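Local atomic coordinates of xylulose kinase (PDB entry 2ITM), a protein that phosphorylates D-xylulose at its O5 hydroxyl with ATP, giving D-xylulose 5-phosphate in xylose metabolism, and works as a homodimer of the FGGY kinase family. Residues A[41-46]-A[74-79]; A[88-93]-A[140-145]; A[92-97]-A[129-134]; A[147-152]-A[174-179]. One frame throughout, in Å; residues are numbered along the deposited sequence.

Contact 1: A[41-46]-A[74-79]. With XUL (D-xylulose), chain C.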
# COMPACT_ATOMS: atom_id res chain seq x y z
N SER A 41 -2.64 -28.27 -9.88
CA SER A 41 -1.63 -28.69 -8.93
C SER A 41 -1.64 -30.20 -8.85
O SER A 41 -2.60 -30.79 -8.37
CB SER A 41 -1.90 -28.07 -7.56
OG SER A 41 -0.77 -28.17 -6.72
N GLU A 42 -0.58 -30.82 -9.36
CA GLU A 42 -0.57 -32.25 -9.53
C GLU A 42 0.76 -32.86 -9.08
O GLU A 42 1.79 -32.21 -9.09
CB GLU A 42 -0.80 -32.60 -11.01
CG GLU A 42 -2.21 -32.32 -11.50
CD GLU A 42 -2.38 -32.67 -12.95
OE1 GLU A 42 -1.35 -32.78 -13.65
OE2 GLU A 42 -3.51 -32.83 -13.37
N GLN A 43 0.70 -34.12 -8.70
CA GLN A 43 1.89 -34.92 -8.48
C GLN A 43 1.73 -36.32 -9.04
O GLN A 43 0.63 -36.84 -9.14
CB GLN A 43 2.26 -34.96 -7.00
CG GLN A 43 2.91 -33.71 -6.49
CD GLN A 43 3.01 -33.66 -4.98
OE1 GLN A 43 3.84 -32.95 -4.45
NE2 GLN A 43 2.15 -34.38 -4.31
N ASP A 44 2.85 -36.92 -9.41
CA ASP A 44 2.88 -38.31 -9.87
C ASP A 44 3.03 -39.25 -8.68
O ASP A 44 4.01 -39.21 -7.96
CB ASP A 44 4.00 -38.48 -10.89
CG ASP A 44 4.38 -39.93 -11.12
OD1 ASP A 44 5.47 -40.16 -11.66
OD2 ASP A 44 3.67 -40.89 -10.81
N PRO A 45 2.03 -40.10 -8.48
CA PRO A 45 1.97 -40.90 -7.27
C PRO A 45 3.19 -41.78 -7.15
O PRO A 45 3.59 -42.16 -6.06
CB PRO A 45 0.69 -41.73 -7.46
CG PRO A 45 -0.13 -40.96 -8.37
CD PRO A 45 0.82 -40.25 -9.30
N GLU A 46 3.82 -42.08 -8.28
CA GLU A 46 5.08 -42.78 -8.25
C GLU A 46 6.20 -42.02 -7.54
O GLU A 46 7.02 -42.61 -6.86
CB GLU A 46 5.51 -43.21 -9.65
CG GLU A 46 6.77 -44.04 -9.69
CD GLU A 46 6.60 -45.42 -9.08
OE1 GLU A 46 5.51 -45.99 -9.21
OE2 GLU A 46 7.55 -45.91 -8.48
N ALA A 74 0.62 -40.63 7.74
CA ALA A 74 -0.24 -39.48 7.55
C ALA A 74 0.07 -38.79 6.22
O ALA A 74 1.09 -39.08 5.60
CB ALA A 74 -0.06 -38.48 8.68
N GLY A 75 -0.81 -37.90 5.79
CA GLY A 75 -0.78 -37.40 4.44
C GLY A 75 -1.52 -36.10 4.18
O GLY A 75 -2.54 -35.82 4.80
N GLN A 76 -0.99 -35.33 3.25
CA GLN A 76 -1.74 -34.30 2.57
C GLN A 76 -3.14 -34.78 2.19
O GLN A 76 -3.31 -35.82 1.59
CB GLN A 76 -0.98 -33.79 1.35
CG GLN A 76 -0.74 -34.82 0.27
CD GLN A 76 -0.32 -34.23 -1.06
OE1 GLN A 76 -1.10 -33.55 -1.71
NE2 GLN A 76 0.90 -34.51 -1.47
N MET A 77 -4.13 -34.01 2.58
CA MET A 77 -5.51 -34.43 2.49
C MET A 77 -6.07 -34.22 1.08
O MET A 77 -5.50 -33.48 0.30
CB MET A 77 -6.35 -33.69 3.54
CG MET A 77 -5.82 -33.80 4.97
SD MET A 77 -6.62 -32.70 6.12
CE MET A 77 -8.18 -33.48 6.24
N HIS A 78 -7.19 -34.87 0.78
CA HIS A 78 -8.03 -34.49 -0.35
C HIS A 78 -7.52 -34.74 -1.76
O HIS A 78 -8.18 -34.41 -2.72
CB HIS A 78 -8.25 -32.98 -0.37
CG HIS A 78 -8.76 -32.42 0.91
ND1 HIS A 78 -9.91 -32.85 1.51
CD2 HIS A 78 -8.27 -31.44 1.70
CE1 HIS A 78 -10.11 -32.17 2.62
NE2 HIS A 78 -9.12 -31.31 2.76
N GLY A 79 -6.31 -35.29 -1.88
CA GLY A 79 -5.71 -35.58 -3.17
C GLY A 79 -6.45 -36.73 -3.83
O GLY A 79 -6.71 -37.75 -3.21
C1 XUL C . -7.69 -28.69 4.23
C2 XUL C . -6.34 -28.53 4.90
C3 XUL C . -5.39 -29.68 4.86
C4 XUL C . -4.24 -29.21 4.01
C5 XUL C . -3.37 -30.34 3.51
O1 XUL C . -8.61 -29.32 5.08
O2 XUL C . -5.79 -27.24 5.03
O3 XUL C . -6.04 -30.69 4.15
O4 XUL C . -4.84 -28.55 2.93
O5 XUL C . -3.92 -31.55 3.93
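The side-chain amides of Q43 and Q76 meet beside the sugar pocket, to which Q76 belongs, in the actin-like N-terminal domain of an FGGY kinase. The residues that follow strand 70-75 show how the end of a strand can present backbone and side chain together to a substrate. M77 N donates to O5 of D-xylulose over 2.8 Å, a nearly straight bond (164°) to the hydroxyl that receives the phosphate. H78 NE2 lies 3.1 Å from XUL O1 in a bond that is straighter still, with the sugar oxygen at the imidazole edge. The peptide and the ring thus hold opposite ends of the ketose, and D233, the probable proton acceptor, binds the same sugar through OD2. M77 CB sits over the rim of one H78 ring face.

In the second shell, G173 O is hydrogen-bonded to H78 ND1, which helps to fix the rotation of the imidazole. The Q76 amide lies on the Q43 side of its backbone: with CG between the backbone N and carbonyl carbon (chi1 63°), the extended chain runs to Q43, which comes from the opposite direction off strand 42-43. Their amide planes are 66° apart, and the modelled NE2 atoms of Q43 and Q76 lie 3.1 Å apart; the Q43 amide is probably turned over, so a hydrogen bond may be hidden here. Q76 NE2 also makes a weak bond to G8 O. Directly after Q43, D44 is the N-cap of helix 45-62, its OD2 accepting from E46 N at 2.8 Å, from above the carboxylate plane.

Contact 2: A[88-93]-A[140-145]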
# COMPACT_ATOMS: atom_id res chain seq x y z
N ARG A 88 -3.34 -49.63 -12.08
CA ARG A 88 -2.63 -48.66 -12.88
C ARG A 88 -3.07 -47.26 -12.53
O ARG A 88 -4.25 -46.99 -12.40
CB ARG A 88 -2.87 -48.92 -14.34
CG ARG A 88 -1.74 -49.64 -15.06
CD ARG A 88 -2.19 -50.81 -15.92
NE ARG A 88 -1.04 -51.47 -16.56
CZ ARG A 88 0.06 -51.83 -15.94
NH1 ARG A 88 0.19 -51.60 -14.65
NH2 ARG A 88 1.04 -52.43 -16.60
N VAL A 89 -2.11 -46.36 -12.39
CA VAL A 89 -2.38 -44.95 -12.20
C VAL A 89 -2.86 -44.28 -13.48
O VAL A 89 -2.11 -44.18 -14.44
CB VAL A 89 -1.19 -44.21 -11.58
CG1 VAL A 89 -1.35 -42.74 -11.72
CG2 VAL A 89 -1.05 -44.57 -10.11
N LEU A 90 -4.10 -43.84 -13.43
CA LEU A 90 -4.83 -43.42 -14.61
C LEU A 90 -4.42 -42.02 -15.06
O LEU A 90 -4.28 -41.75 -16.24
CB LEU A 90 -6.32 -43.43 -14.31
CG LEU A 90 -7.24 -44.40 -15.03
CD1 LEU A 90 -6.51 -45.31 -15.98
CD2 LEU A 90 -8.14 -45.17 -14.09
N ARG A 91 -4.25 -41.13 -14.09
CA ARG A 91 -3.75 -39.78 -14.33
C ARG A 91 -2.98 -39.28 -13.13
O ARG A 91 -2.98 -39.91 -12.10
CB ARG A 91 -4.90 -38.84 -14.65
CG ARG A 91 -5.69 -38.38 -13.45
CD ARG A 91 -6.96 -37.62 -13.78
NE ARG A 91 -6.75 -36.45 -14.65
CZ ARG A 91 -5.79 -35.54 -14.50
NH1 ARG A 91 -4.94 -35.63 -13.50
NH2 ARG A 91 -5.69 -34.54 -15.35
N PRO A 92 -2.31 -38.15 -13.26
CA PRO A 92 -1.61 -37.57 -12.12
C PRO A 92 -2.58 -37.17 -11.01
O PRO A 92 -3.72 -36.83 -11.28
CB PRO A 92 -0.92 -36.32 -12.72
CG PRO A 92 -0.76 -36.64 -14.14
CD PRO A 92 -1.98 -37.42 -14.50
N ALA A 93 -2.11 -37.25 -9.77
CA ALA A 93 -2.93 -36.88 -8.63
C ALA A 93 -3.29 -35.40 -8.64
O ALA A 93 -2.44 -34.55 -8.79
CB ALA A 93 -2.26 -37.28 -7.34
N PRO A 140 -13.64 -38.04 -20.01
CA PRO A 140 -14.58 -39.15 -19.86
C PRO A 140 -13.91 -40.50 -20.11
O PRO A 140 -14.31 -41.51 -19.55
CB PRO A 140 -15.62 -38.86 -20.94
CG PRO A 140 -14.94 -38.00 -21.90
CD PRO A 140 -14.01 -37.16 -21.12
N GLU A 141 -12.89 -40.48 -20.94
CA GLU A 141 -12.14 -41.68 -21.26
C GLU A 141 -11.41 -42.22 -20.05
O GLU A 141 -11.37 -43.42 -19.84
CB GLU A 141 -11.15 -41.36 -22.36
CG GLU A 141 -11.57 -40.22 -23.27
CD GLU A 141 -11.31 -38.85 -22.67
OE1 GLU A 141 -11.85 -37.86 -23.19
OE2 GLU A 141 -10.55 -38.75 -21.68
N ILE A 142 -10.84 -41.32 -19.26
CA ILE A 142 -10.28 -41.67 -17.95
C ILE A 142 -11.34 -42.15 -16.98
O ILE A 142 -11.18 -43.18 -16.35
CB ILE A 142 -9.56 -40.48 -17.34
CG1 ILE A 142 -8.43 -39.99 -18.24
CG2 ILE A 142 -9.11 -40.79 -15.96
CD1 ILE A 142 -7.33 -40.94 -18.41
N PHE A 143 -12.42 -41.39 -16.84
CA PHE A 143 -13.47 -41.74 -15.88
C PHE A 143 -13.98 -43.15 -16.08
O PHE A 143 -14.18 -43.89 -15.13
CB PHE A 143 -14.63 -40.75 -15.97
CG PHE A 143 -15.60 -40.86 -14.83
CD1 PHE A 143 -15.35 -40.24 -13.63
CD2 PHE A 143 -16.75 -41.60 -14.96
CE1 PHE A 143 -16.23 -40.36 -12.60
CE2 PHE A 143 -17.64 -41.71 -13.93
CZ PHE A 143 -17.37 -41.09 -12.75
N ARG A 144 -14.20 -43.51 -17.34
CA ARG A 144 -14.65 -44.83 -17.74
C ARG A 144 -13.82 -45.96 -17.14
O ARG A 144 -14.31 -47.05 -16.94
CB ARG A 144 -14.60 -44.93 -19.26
CG ARG A 144 -15.78 -45.62 -19.92
CD ARG A 144 -15.68 -45.73 -21.44
NE ARG A 144 -16.91 -46.25 -22.03
CZ ARG A 144 -17.20 -46.22 -23.32
NH1 ARG A 144 -16.35 -45.70 -24.20
NH2 ARG A 144 -18.35 -46.72 -23.76
N GLN A 145 -12.56 -45.68 -16.85
CA GLN A 145 -11.61 -46.70 -16.41
C GLN A 145 -11.40 -46.77 -14.88
O GLN A 145 -10.63 -47.57 -14.39
CB GLN A 145 -10.26 -46.50 -17.09
CG GLN A 145 -10.25 -46.60 -18.58
CD GLN A 145 -8.90 -46.21 -19.15
OE1 GLN A 145 -8.75 -45.14 -19.73
NE2 GLN A 145 -7.91 -47.06 -18.96
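L90 reaches from the loop after strand 81-83 onto I142 of the short helix 140-143 and Q145 just beyond I142 in the chain. Its CB and CG both lie against one methyl group, with L90 CG and I142 CG2 4.2 Å apart, and the two side chains run antiparallel alongside one another. Further out the branches turn to Q145. L90 CD2 sits 3.5 Å from the backbone Q145 O, while L90 CD1 lies 4.1 Å from Q145 CB and also borders the amide, whose modelled orientation is doubtful. The backbone joins in, L90 O touching I142 CD1 at 3.8 Å. I142 has CG1 beside its backbone N (chi1 -59°), which leaves CG2 turned to the loop; there R91 CD brushes it as well. R91 itself is held by salt bridges to E139 and E42, and V135 of helix 128-138 closes in on both R91 and I142. An alanine in place of L90 would keep CB but is likely to leave I142 CG2 and Q145 CB poorly covered, opening a gap between loop and helix. With no hydrogen bond across it, the contact rests on van der Waals packing of L90 against I142 and the Q145 backbone and side chain, with the salt-bridged R91 beside it.

Contact 3: A[92-97]-A[129-134]. With XUL (D-xylulose), chain C.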
# COMPACT_ATOMS: atom_id res chain seq x y z
N PRO A 92 -2.31 -38.15 -13.26
CA PRO A 92 -1.61 -37.57 -12.12
C PRO A 92 -2.58 -37.17 -11.01
O PRO A 92 -3.72 -36.83 -11.28
CB PRO A 92 -0.92 -36.32 -12.72
CG PRO A 92 -0.76 -36.64 -14.14
CD PRO A 92 -1.98 -37.42 -14.50
N ALA A 93 -2.11 -37.25 -9.77
CA ALA A 93 -2.93 -36.88 -8.63
C ALA A 93 -3.29 -35.40 -8.64
O ALA A 93 -2.44 -34.55 -8.79
CB ALA A 93 -2.26 -37.28 -7.34
N ILE A 94 -4.57 -35.12 -8.48
CA ILE A 94 -5.06 -33.77 -8.36
C ILE A 94 -5.13 -33.33 -6.90
O ILE A 94 -5.96 -33.81 -6.16
CB ILE A 94 -6.45 -33.67 -8.98
CG1 ILE A 94 -6.43 -34.13 -10.43
CG2 ILE A 94 -7.00 -32.27 -8.85
CD1 ILE A 94 -7.76 -34.25 -11.00
N LEU A 95 -4.25 -32.41 -6.52
CA LEU A 95 -4.01 -32.13 -5.11
C LEU A 95 -5.01 -31.20 -4.42
O LEU A 95 -5.88 -30.62 -5.05
CB LEU A 95 -2.59 -31.62 -4.90
CG LEU A 95 -1.46 -32.35 -5.59
CD1 LEU A 95 -0.15 -31.76 -5.15
CD2 LEU A 95 -1.55 -33.83 -5.30
N TRP A 96 -4.86 -31.08 -3.11
CA TRP A 96 -5.71 -30.23 -2.29
C TRP A 96 -5.67 -28.78 -2.73
O TRP A 96 -6.66 -28.09 -2.63
CB TRP A 96 -5.29 -30.34 -0.82
CG TRP A 96 -3.93 -29.83 -0.60
CD1 TRP A 96 -2.79 -30.50 -0.78
CD2 TRP A 96 -3.56 -28.52 -0.20
NE1 TRP A 96 -1.71 -29.71 -0.51
CE2 TRP A 96 -2.17 -28.47 -0.15
CE3 TRP A 96 -4.27 -27.36 0.12
CZ2 TRP A 96 -1.47 -27.33 0.21
CZ3 TRP A 96 -3.59 -26.24 0.48
CH2 TRP A 96 -2.20 -26.23 0.52
N ASN A 97 -4.52 -28.33 -3.20
CA ASN A 97 -4.36 -26.95 -3.64
C ASN A 97 -4.59 -26.71 -5.13
O ASN A 97 -4.27 -25.66 -5.67
CB ASN A 97 -3.01 -26.40 -3.20
CG ASN A 97 -1.84 -27.23 -3.68
OD1 ASN A 97 -0.70 -26.82 -3.57
ND2 ASN A 97 -2.12 -28.39 -4.20
N ALA A 129 -14.34 -34.95 -4.12
CA ALA A 129 -15.54 -35.23 -4.89
C ALA A 129 -15.72 -34.41 -6.17
O ALA A 129 -15.93 -34.97 -7.21
CB ALA A 129 -16.75 -35.14 -4.02
N PRO A 130 -15.64 -33.09 -6.08
CA PRO A 130 -15.74 -32.27 -7.27
C PRO A 130 -14.65 -32.54 -8.29
O PRO A 130 -14.88 -32.38 -9.48
CB PRO A 130 -15.62 -30.84 -6.75
CG PRO A 130 -15.00 -30.96 -5.46
CD PRO A 130 -15.38 -32.27 -4.89
N LYS A 131 -13.48 -32.95 -7.85
CA LYS A 131 -12.38 -33.32 -8.71
C LYS A 131 -12.81 -34.42 -9.66
O LYS A 131 -12.45 -34.43 -10.82
CB LYS A 131 -11.17 -33.76 -7.93
CG LYS A 131 -10.38 -32.62 -7.32
CD LYS A 131 -9.27 -33.13 -6.42
CE LYS A 131 -8.84 -32.08 -5.44
NZ LYS A 131 -7.90 -32.60 -4.43
N LEU A 132 -13.59 -35.35 -9.14
CA LEU A 132 -14.04 -36.48 -9.94
C LEU A 132 -15.13 -36.17 -10.94
O LEU A 132 -15.14 -36.74 -12.02
CB LEU A 132 -14.37 -37.67 -9.07
CG LEU A 132 -13.07 -38.48 -8.98
CD1 LEU A 132 -12.47 -38.39 -7.63
CD2 LEU A 132 -13.16 -39.87 -9.51
N LEU A 133 -16.04 -35.28 -10.57
CA LEU A 133 -16.96 -34.69 -11.53
C LEU A 133 -16.23 -34.01 -12.68
O LEU A 133 -16.61 -34.17 -13.82
CB LEU A 133 -17.91 -33.72 -10.85
CG LEU A 133 -19.37 -34.15 -10.74
CD1 LEU A 133 -19.55 -35.13 -9.62
CD2 LEU A 133 -20.26 -32.95 -10.54
N TRP A 134 -15.19 -33.25 -12.37
CA TRP A 134 -14.39 -32.60 -13.40
C TRP A 134 -13.78 -33.60 -14.38
O TRP A 134 -13.88 -33.44 -15.58
CB TRP A 134 -13.30 -31.73 -12.79
CG TRP A 134 -12.52 -30.93 -13.78
CD1 TRP A 134 -12.72 -29.63 -14.09
CD2 TRP A 134 -11.41 -31.36 -14.57
NE1 TRP A 134 -11.82 -29.22 -15.04
CE2 TRP A 134 -11.00 -30.27 -15.35
CE3 TRP A 134 -10.73 -32.56 -14.71
CZ2 TRP A 134 -9.94 -30.34 -16.23
CZ3 TRP A 134 -9.68 -32.63 -15.58
CH2 TRP A 134 -9.29 -31.53 -16.34
C1 XUL C . -7.69 -28.69 4.23
C2 XUL C . -6.34 -28.53 4.90
C3 XUL C . -5.39 -29.68 4.86
C4 XUL C . -4.24 -29.21 4.01
C5 XUL C . -3.37 -30.34 3.51
O1 XUL C . -8.61 -29.32 5.08
O2 XUL C . -5.79 -27.24 5.03
O3 XUL C . -6.04 -30.69 4.15
O4 XUL C . -4.84 -28.55 2.93
O5 XUL C . -3.92 -31.55 3.93
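K131 and I94 come together through two complementary torsions. K131 holds CG beside its backbone N (chi1 -77°) and is extended from there to its tip, while I94 places CG2 opposite its own N, facing the lysine. The side chains lie alongside, pointing opposite ways, tightly enough that I94 CG2 and K131 CD are only 3.4 Å apart. The ammonium then reaches the backbone. K131 NZ donates to I94 O over 2.9 Å, from 36° above the carbonyl plane, and more weakly to L95 O. H78 O and G126 O are further acceptors, giving this buried charge a cluster of carbonyl oxygens from three parts of the chain. In the actin-like N-terminal domain of this kinase, helix 128-138 is thereby pinned to the end of strand 93-94, just before a sugar-binding residue. A leucine in place of K131 would probably leave the I94, L95 and H78 carbonyls without their common donor and set the chain around them freer to shift. Two residues on from I94, W96 turns away from the helix to the substrate: XUL O4 lies over one indole face, 3.1 Å from W96 CE3, with N97 CB on the opposite face and W96 NE1 bonded to T9 OG1.

Contact 4: A[147-152]-A[174-179]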
# COMPACT_ATOMS: atom_id res chain seq x y z
N ASP A 147 -11.45 -47.66 -11.21
CA ASP A 147 -11.82 -48.75 -10.33
C ASP A 147 -11.72 -48.34 -8.90
O ASP A 147 -12.44 -48.82 -8.05
CB ASP A 147 -10.95 -49.98 -10.62
CG ASP A 147 -11.46 -51.24 -9.94
OD1 ASP A 147 -10.83 -51.72 -8.98
OD2 ASP A 147 -12.50 -51.81 -10.27
N LYS A 148 -10.81 -47.42 -8.63
CA LYS A 148 -10.48 -47.02 -7.28
C LYS A 148 -10.03 -45.56 -7.23
O LYS A 148 -9.29 -45.10 -8.09
CB LYS A 148 -9.39 -47.92 -6.71
CG LYS A 148 -9.69 -48.47 -5.36
CD LYS A 148 -10.93 -49.31 -5.39
CE LYS A 148 -10.67 -50.65 -4.79
NZ LYS A 148 -11.92 -51.38 -4.57
N VAL A 149 -10.50 -44.87 -6.20
CA VAL A 149 -10.03 -43.54 -5.85
C VAL A 149 -9.38 -43.55 -4.46
O VAL A 149 -10.01 -43.86 -3.47
CB VAL A 149 -11.19 -42.53 -5.88
CG1 VAL A 149 -10.75 -41.18 -5.40
CG2 VAL A 149 -11.77 -42.43 -7.27
N LEU A 150 -8.10 -43.22 -4.43
CA LEU A 150 -7.36 -43.22 -3.18
C LEU A 150 -6.83 -41.84 -2.84
O LEU A 150 -6.31 -41.14 -3.70
CB LEU A 150 -6.23 -44.23 -3.21
CG LEU A 150 -6.55 -45.70 -3.39
CD1 LEU A 150 -5.28 -46.49 -3.38
CD2 LEU A 150 -7.49 -46.18 -2.32
N LEU A 151 -6.94 -41.47 -1.58
CA LEU A 151 -6.19 -40.36 -1.07
C LEU A 151 -4.69 -40.67 -1.10
O LEU A 151 -4.29 -41.80 -1.25
CB LEU A 151 -6.67 -40.00 0.33
CG LEU A 151 -8.12 -39.51 0.43
CD1 LEU A 151 -8.66 -39.66 1.82
CD2 LEU A 151 -8.20 -38.06 -0.01
N PRO A 152 -3.87 -39.65 -0.96
CA PRO A 152 -2.45 -39.80 -1.28
C PRO A 152 -1.73 -40.76 -0.34
O PRO A 152 -1.01 -41.62 -0.80
CB PRO A 152 -1.94 -38.35 -1.15
CG PRO A 152 -3.11 -37.53 -1.50
CD PRO A 152 -4.28 -38.22 -0.92
N THR A 174 -13.03 -36.20 1.60
CA THR A 174 -13.40 -36.51 0.22
C THR A 174 -14.67 -35.80 -0.21
O THR A 174 -14.84 -35.48 -1.37
CB THR A 174 -13.56 -38.03 0.00
OG1 THR A 174 -14.62 -38.54 0.80
CG2 THR A 174 -12.34 -38.78 0.46
N MET A 175 -15.54 -35.57 0.76
CA MET A 175 -16.94 -35.24 0.55
C MET A 175 -17.81 -36.38 0.09
O MET A 175 -18.91 -36.17 -0.40
CB MET A 175 -17.13 -34.03 -0.37
CG MET A 175 -16.32 -32.80 -0.01
SD MET A 175 -16.52 -32.23 1.67
CE MET A 175 -18.19 -31.73 1.61
N TRP A 176 -17.34 -37.61 0.23
CA TRP A 176 -18.18 -38.76 -0.01
C TRP A 176 -18.58 -39.40 1.30
O TRP A 176 -19.44 -40.27 1.34
CB TRP A 176 -17.48 -39.81 -0.90
CG TRP A 176 -17.15 -39.37 -2.30
CD1 TRP A 176 -17.99 -38.78 -3.18
CD2 TRP A 176 -15.89 -39.48 -2.96
NE1 TRP A 176 -17.34 -38.52 -4.36
CE2 TRP A 176 -16.04 -38.96 -4.24
CE3 TRP A 176 -14.64 -39.98 -2.58
CZ2 TRP A 176 -15.00 -38.92 -5.16
CZ3 TRP A 176 -13.62 -39.94 -3.49
CH2 TRP A 176 -13.80 -39.41 -4.77
N LEU A 177 -17.95 -38.97 2.39
CA LEU A 177 -18.23 -39.51 3.71
C LEU A 177 -19.38 -38.85 4.44
O LEU A 177 -19.50 -37.63 4.50
CB LEU A 177 -16.98 -39.52 4.59
CG LEU A 177 -17.13 -40.38 5.85
CD1 LEU A 177 -16.88 -41.84 5.55
CD2 LEU A 177 -16.23 -39.88 6.95
N ASP A 178 -20.24 -39.67 5.02
CA ASP A 178 -21.18 -39.21 6.01
C ASP A 178 -20.50 -39.07 7.36
O ASP A 178 -20.28 -40.04 8.05
CB ASP A 178 -22.36 -40.16 6.11
CG ASP A 178 -23.47 -39.61 6.97
OD1 ASP A 178 -23.21 -39.20 8.11
OD2 ASP A 178 -24.64 -39.55 6.58
N VAL A 179 -20.20 -37.84 7.74
CA VAL A 179 -19.28 -37.58 8.83
C VAL A 179 -19.87 -37.95 10.19
O VAL A 179 -19.16 -38.41 11.06
CB VAL A 179 -18.79 -36.14 8.83
CG1 VAL A 179 -17.99 -35.85 10.06
CG2 VAL A 179 -17.98 -35.85 7.60
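V149 stands roughly perpendicular to the W176 side chain, the valine meeting the indole at its rim. V149 CG1 lies close to the ring plane, 3.6 Å from W176 CH2 and 3.7 Å from W176 CZ3, which makes this an edge contact with the six-membered ring. With CG1 opposite the backbone N (chi1 175°), V149 directs that methyl at the tryptophan; L132 of helix 128-138 touches both residues. A second pair repeats the perpendicular crossing: L151 CD1 rests on T174 CG2 at 4.0 Å. In the kinase's N-terminal domain these pairs join strand 148-150, which pairs antiparallel with 81-83, with a classic beta bulge where D147 and K148 both face L83, to the turn leading from helix 168-172 into strand 177-178. The turn is itself an ST turn. T174 has OG1 between its backbone N and carbonyl carbon (chi1 63°), where it accepts from W176 N at 2.9 Å and nearly straight (162°), and it is also bonded to A171 O. One buried hydroxyl thus links the end of the helix to the tryptophan's backbone, while the threonine methyl remains turned to L151. M175, with positive phi, is the first residue after helix 168-172 to leave helical backbone angles, and beyond L151 the substrate-binding H78 is about 5 Å away, side chain to side chain.

From the N terminus, contact 1 closes first, joining strand 42-43 and the start of helix 45-62 to the end of strand 70-75 of the central sheet. Contact 2 then opens at 88-93 and closes at 140-145; contact 3 starts from the same run, sharing P92 and A93, and closes earlier on helix 128-138, so it nests inside contact 2. Contact 4 follows in series, returning the chain from 147-152 to 174-179. None of the loops cross. In space they converge: A93 pairs with Q43 across the two-stranded sheet, L151 and P152 pack against 76-79, and A129 N meets T174 O. Contacts 1 and 3 both touch the sugar.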